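Local coordinates for 2-(acetamidomethylene)succinate hydrolase (Mesorhizobium loti, PDB 3KXP), which catalyses the last step of vitamin B6 degradation, hydrolysing (E)-2-(acetamidomethylene)succinate to succinic semialdehyde, acetate, ammonia and carbon dioxide, at residues Val258-Glu264 against Leu284-Pro290. Sequence-based numbering, arbitrary orientation.
Sequences VLIVRGE and LPVVVVP
Val-287 N donates to Ile-260 O at 2.8 Å, one of five backbone bonds joining a parallel strand pair. The strands, 258-263 and 286-289, run 18° apart, and the ladder also includes Ile-260 N to Pro-285 O, Arg-262 N to Val-287 O, Val-289 N to Arg-262 O and Glu-264 N to Val-289 O. In the last of these the donor stands 36° out of the plane of the Val-289 carbonyl. Short CA-H...O contacts lie between the rungs, such as Val-261 CA to Val-287 O at 3.2 Å.

On one face Val-261 and Val-287 lie side by side and point the same way. CG1 of Val-261, held anti to the amide nitrogen (chi1 176°), lies 3.9 Å from CG2 of Val-289. Further back, CD1 of Leu-259 lies 3.9 Å from CG of Pro-285 and also meets CG2 of Val-287; helix 301-313 packs on this layer. On the other face Ile-260 reaches back with CD1, 4.2 Å from CB of Leu-284, the two side chains crossing at about a right angle, while helix 271-280, the crossover of this beta-alpha-beta unit, packs against Ile-260 and Val-286. Glu-264 extends alongside Pro-290, OE1 3.7 Å from its CA; that oxygen accepts from Gly-291 N, and OE2 forms a salt bridge with Arg-279 of the second subunit.

The chemistry is thus divided: aliphatic side chains line the Val-261/Val-287/Val-289 face, whereas Ile-260, Val-286 and Val-288 share theirs with Arg-262, whose NH1 donates to Val-269 O. Polar contacts gather around Arg-262 to Glu-264. There Gly-263 N donates to Asp-166 OD1, which probably helps orient this inferred active-site carboxylate; this edge of the alpha/beta hydrolase sheet borders both the probable catalytic centre and the dimer interface.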
ATOM      1  N   VAL A 258       0.429   3.787  -6.969  1.00 24.81           N
ATOM      2  CA  VAL A 258      -0.854   3.188  -7.306  1.00 23.19           C
ATOM      3  C   VAL A 258      -1.213   2.078  -6.322  1.00 24.21           C
ATOM      4  O   VAL A 258      -0.468   1.115  -6.155  1.00 25.63           O
ATOM      5  CB  VAL A 258      -0.845   2.602  -8.730  1.00 25.24           C
ATOM      6  CG1 VAL A 258      -2.180   1.906  -9.029  1.00 21.81           C
ATOM      7  CG2 VAL A 258      -0.583   3.715  -9.739  1.00 24.05           C
ATOM      8  N   LEU A 259      -2.347   2.232  -5.651  1.00 22.93           N
ATOM      9  CA  LEU A 259      -2.815   1.229  -4.714  1.00 22.21           C
ATOM     10  C   LEU A 259      -3.815   0.363  -5.477  1.00 23.42           C
ATOM     11  O   LEU A 259      -4.769   0.877  -6.057  1.00 24.26           O
ATOM     12  CB  LEU A 259      -3.510   1.887  -3.529  1.00 19.39           C
ATOM     13  CG  LEU A 259      -4.203   0.926  -2.554  1.00 19.77           C
ATOM     14  CD1 LEU A 259      -3.156   0.188  -1.715  1.00 20.64           C
ATOM     15  CD2 LEU A 259      -5.138   1.718  -1.636  1.00 18.06           C
ATOM     16  N   ILE A 260      -3.595  -0.944  -5.494  1.00 23.21           N
ATOM     17  CA  ILE A 260      -4.506  -1.837  -6.195  1.00 24.09           C
ATOM     18  C   ILE A 260      -5.486  -2.430  -5.195  1.00 25.41           C
ATOM     19  O   ILE A 260      -5.082  -3.034  -4.197  1.00 26.63           O
ATOM     20  CB  ILE A 260      -3.757  -2.991  -6.882  1.00 22.63           C
ATOM     21  CG1 ILE A 260      -2.725  -2.438  -7.865  1.00 23.71           C
ATOM     22  CG2 ILE A 260      -4.745  -3.877  -7.617  1.00 22.23           C
ATOM     23  CD1 ILE A 260      -1.829  -3.509  -8.472  1.00 21.74           C
ATOM     24  N   VAL A 261      -6.775  -2.243  -5.452  1.00 23.43           N
ATOM     25  CA  VAL A 261      -7.796  -2.781  -4.569  1.00 21.83           C
ATOM     26  C   VAL A 261      -8.644  -3.772  -5.343  1.00 23.47           C
ATOM     27  O   VAL A 261      -9.142  -3.453  -6.425  1.00 24.60           O
ATOM     28  CB  VAL A 261      -8.711  -1.672  -4.011  1.00 18.71           C
ATOM     29  CG1 VAL A 261      -9.819  -2.286  -3.181  1.00 16.82           C
ATOM     30  CG2 VAL A 261      -7.896  -0.711  -3.156  1.00 19.10           C
ATOM     31  N   ARG A 262      -8.777  -4.984  -4.810  1.00 22.20           N
ATOM     32  CA  ARG A 262      -9.596  -6.002  -5.458  1.00 22.29           C
ATOM     33  C   ARG A 262     -10.608  -6.537  -4.470  1.00 21.54           C
ATOM     34  O   ARG A 262     -10.347  -6.591  -3.268  1.00 20.53           O
ATOM     35  CB  ARG A 262      -8.766  -7.194  -5.960  1.00 20.91           C
ATOM     36  CG  ARG A 262      -9.626  -8.197  -6.746  1.00 22.76           C
ATOM     37  CD  ARG A 262      -8.943  -9.515  -7.061  1.00 24.45           C
ATOM     38  NE  ARG A 262      -9.162 -10.473  -5.986  1.00 30.43           N
ATOM     39  CZ  ARG A 262     -10.011 -11.496  -6.028  1.00 26.71           C
ATOM     40  NH1 ARG A 262     -10.750 -11.735  -7.104  1.00 25.99           N
ATOM     41  NH2 ARG A 262     -10.130 -12.274  -4.967  1.00 27.26           N
ATOM     42  N   GLY A 263     -11.764  -6.930  -4.982  1.00 21.23           N
ATOM     43  CA  GLY A 263     -12.773  -7.507  -4.120  1.00 22.78           C
ATOM     44  C   GLY A 263     -12.496  -9.000  -4.095  1.00 21.60           C
ATOM     45  O   GLY A 263     -12.184  -9.589  -5.133  1.00 20.26           O
ATOM     46  N   GLU A 264     -12.592  -9.611  -2.922  1.00 20.48           N
ATOM     47  CA  GLU A 264     -12.343 -11.043  -2.798  1.00 22.04           C
ATOM     48  C   GLU A 264     -13.143 -11.894  -3.780  1.00 21.82           C
ATOM     49  O   GLU A 264     -12.597 -12.805  -4.398  1.00 20.52           O
ATOM     50  CB  GLU A 264     -12.632 -11.514  -1.368  1.00 24.34           C
ATOM     51  CG  GLU A 264     -12.623 -13.023  -1.216  1.00 27.06           C
ATOM     52  CD  GLU A 264     -12.985 -13.473   0.185  1.00 30.13           C
ATOM     53  OE1 GLU A 264     -13.948 -12.922   0.761  1.00 29.96           O
ATOM     54  OE2 GLU A 264     -12.314 -14.389   0.702  1.00 33.48           O
ATOM     55  N   LEU A 284       3.788  -2.213  -6.410  1.00 21.85           N
ATOM     56  CA  LEU A 284       2.527  -1.526  -6.134  1.00 23.20           C
ATOM     57  C   LEU A 284       1.755  -2.181  -4.981  1.00 22.55           C
ATOM     58  O   LEU A 284       1.375  -3.348  -5.066  1.00 23.85           O
ATOM     59  CB  LEU A 284       1.662  -1.491  -7.403  1.00 21.29           C
ATOM     60  CG  LEU A 284       2.266  -0.726  -8.587  1.00 24.13           C
ATOM     61  CD1 LEU A 284       1.377  -0.855  -9.836  1.00 21.47           C
ATOM     62  CD2 LEU A 284       2.443   0.744  -8.191  1.00 24.29           C
ATOM     63  N   PRO A 285       1.520  -1.437  -3.886  1.00 20.62           N
ATOM     64  CA  PRO A 285       0.787  -1.984  -2.734  1.00 20.47           C
ATOM     65  C   PRO A 285      -0.575  -2.549  -3.125  1.00 20.53           C
ATOM     66  O   PRO A 285      -1.272  -1.994  -3.971  1.00 20.77           O
ATOM     67  CB  PRO A 285       0.671  -0.790  -1.791  1.00 18.73           C
ATOM     68  CG  PRO A 285       0.643   0.372  -2.734  1.00 21.99           C
ATOM     69  CD  PRO A 285       1.745   0.006  -3.718  1.00 20.63           C
ATOM     70  N   VAL A 286      -0.948  -3.653  -2.492  1.00 21.06           N
ATOM     71  CA  VAL A 286      -2.205  -4.318  -2.793  1.00 21.14           C
ATOM     72  C   VAL A 286      -3.105  -4.517  -1.575  1.00 22.74           C
ATOM     73  O   VAL A 286      -2.628  -4.813  -0.474  1.00 23.34           O
ATOM     74  CB  VAL A 286      -1.938  -5.706  -3.430  1.00 19.86           C
ATOM     75  CG1 VAL A 286      -3.243  -6.421  -3.674  1.00 21.47           C
ATOM     76  CG2 VAL A 286      -1.164  -5.546  -4.745  1.00 18.79           C
ATOM     77  N   VAL A 287      -4.409  -4.369  -1.803  1.00 21.76           N
ATOM     78  CA  VAL A 287      -5.442  -4.550  -0.785  1.00 19.84           C
ATOM     79  C   VAL A 287      -6.549  -5.429  -1.387  1.00 21.20           C
ATOM     80  O   VAL A 287      -7.059  -5.132  -2.467  1.00 20.86           O
ATOM     81  CB  VAL A 287      -6.047  -3.186  -0.352  1.00 20.18           C
ATOM     82  CG1 VAL A 287      -7.375  -3.390   0.359  1.00 19.00           C
ATOM     83  CG2 VAL A 287      -5.082  -2.457   0.575  1.00 19.15           C
ATOM     84  N   VAL A 288      -6.886  -6.523  -0.701  1.00 21.96           N
ATOM     85  CA  VAL A 288      -7.940  -7.447  -1.136  1.00 22.34           C
ATOM     86  C   VAL A 288      -9.021  -7.359  -0.057  1.00 23.40           C
ATOM     87  O   VAL A 288      -8.788  -7.709   1.101  1.00 24.10           O
ATOM     88  CB  VAL A 288      -7.425  -8.916  -1.251  1.00 22.86           C
ATOM     89  CG1 VAL A 288      -8.569  -9.849  -1.632  1.00 21.73           C
ATOM     90  CG2 VAL A 288      -6.333  -9.013  -2.314  1.00 21.85           C
ATOM     91  N   VAL A 289     -10.200  -6.876  -0.439  1.00 24.38           N
ATOM     92  CA  VAL A 289     -11.287  -6.691   0.510  1.00 23.21           C
ATOM     93  C   VAL A 289     -12.185  -7.917   0.673  1.00 25.27           C
ATOM     94  O   VAL A 289     -12.873  -8.331  -0.260  1.00 25.70           O
ATOM     95  CB  VAL A 289     -12.149  -5.464   0.114  1.00 23.30           C
ATOM     96  CG1 VAL A 289     -13.152  -5.145   1.215  1.00 19.36           C
ATOM     97  CG2 VAL A 289     -11.247  -4.259  -0.162  1.00 20.64           C
ATOM     98  N   PRO A 290     -12.187  -8.510   1.880  1.00 26.33           N
ATOM     99  CA  PRO A 290     -12.999  -9.692   2.185  1.00 26.34           C
ATOM    100  C   PRO A 290     -14.484  -9.353   2.157  1.00 25.86           C
ATOM    101  O   PRO A 290     -14.893  -8.269   2.574  1.00 25.76           O
ATOM    102  CB  PRO A 290     -12.535 -10.083   3.589  1.00 27.32           C
ATOM    103  CG  PRO A 290     -11.149  -9.492   3.686  1.00 28.76           C
ATOM    104  CD  PRO A 290     -11.325  -8.161   3.023  1.00 25.42           C
TER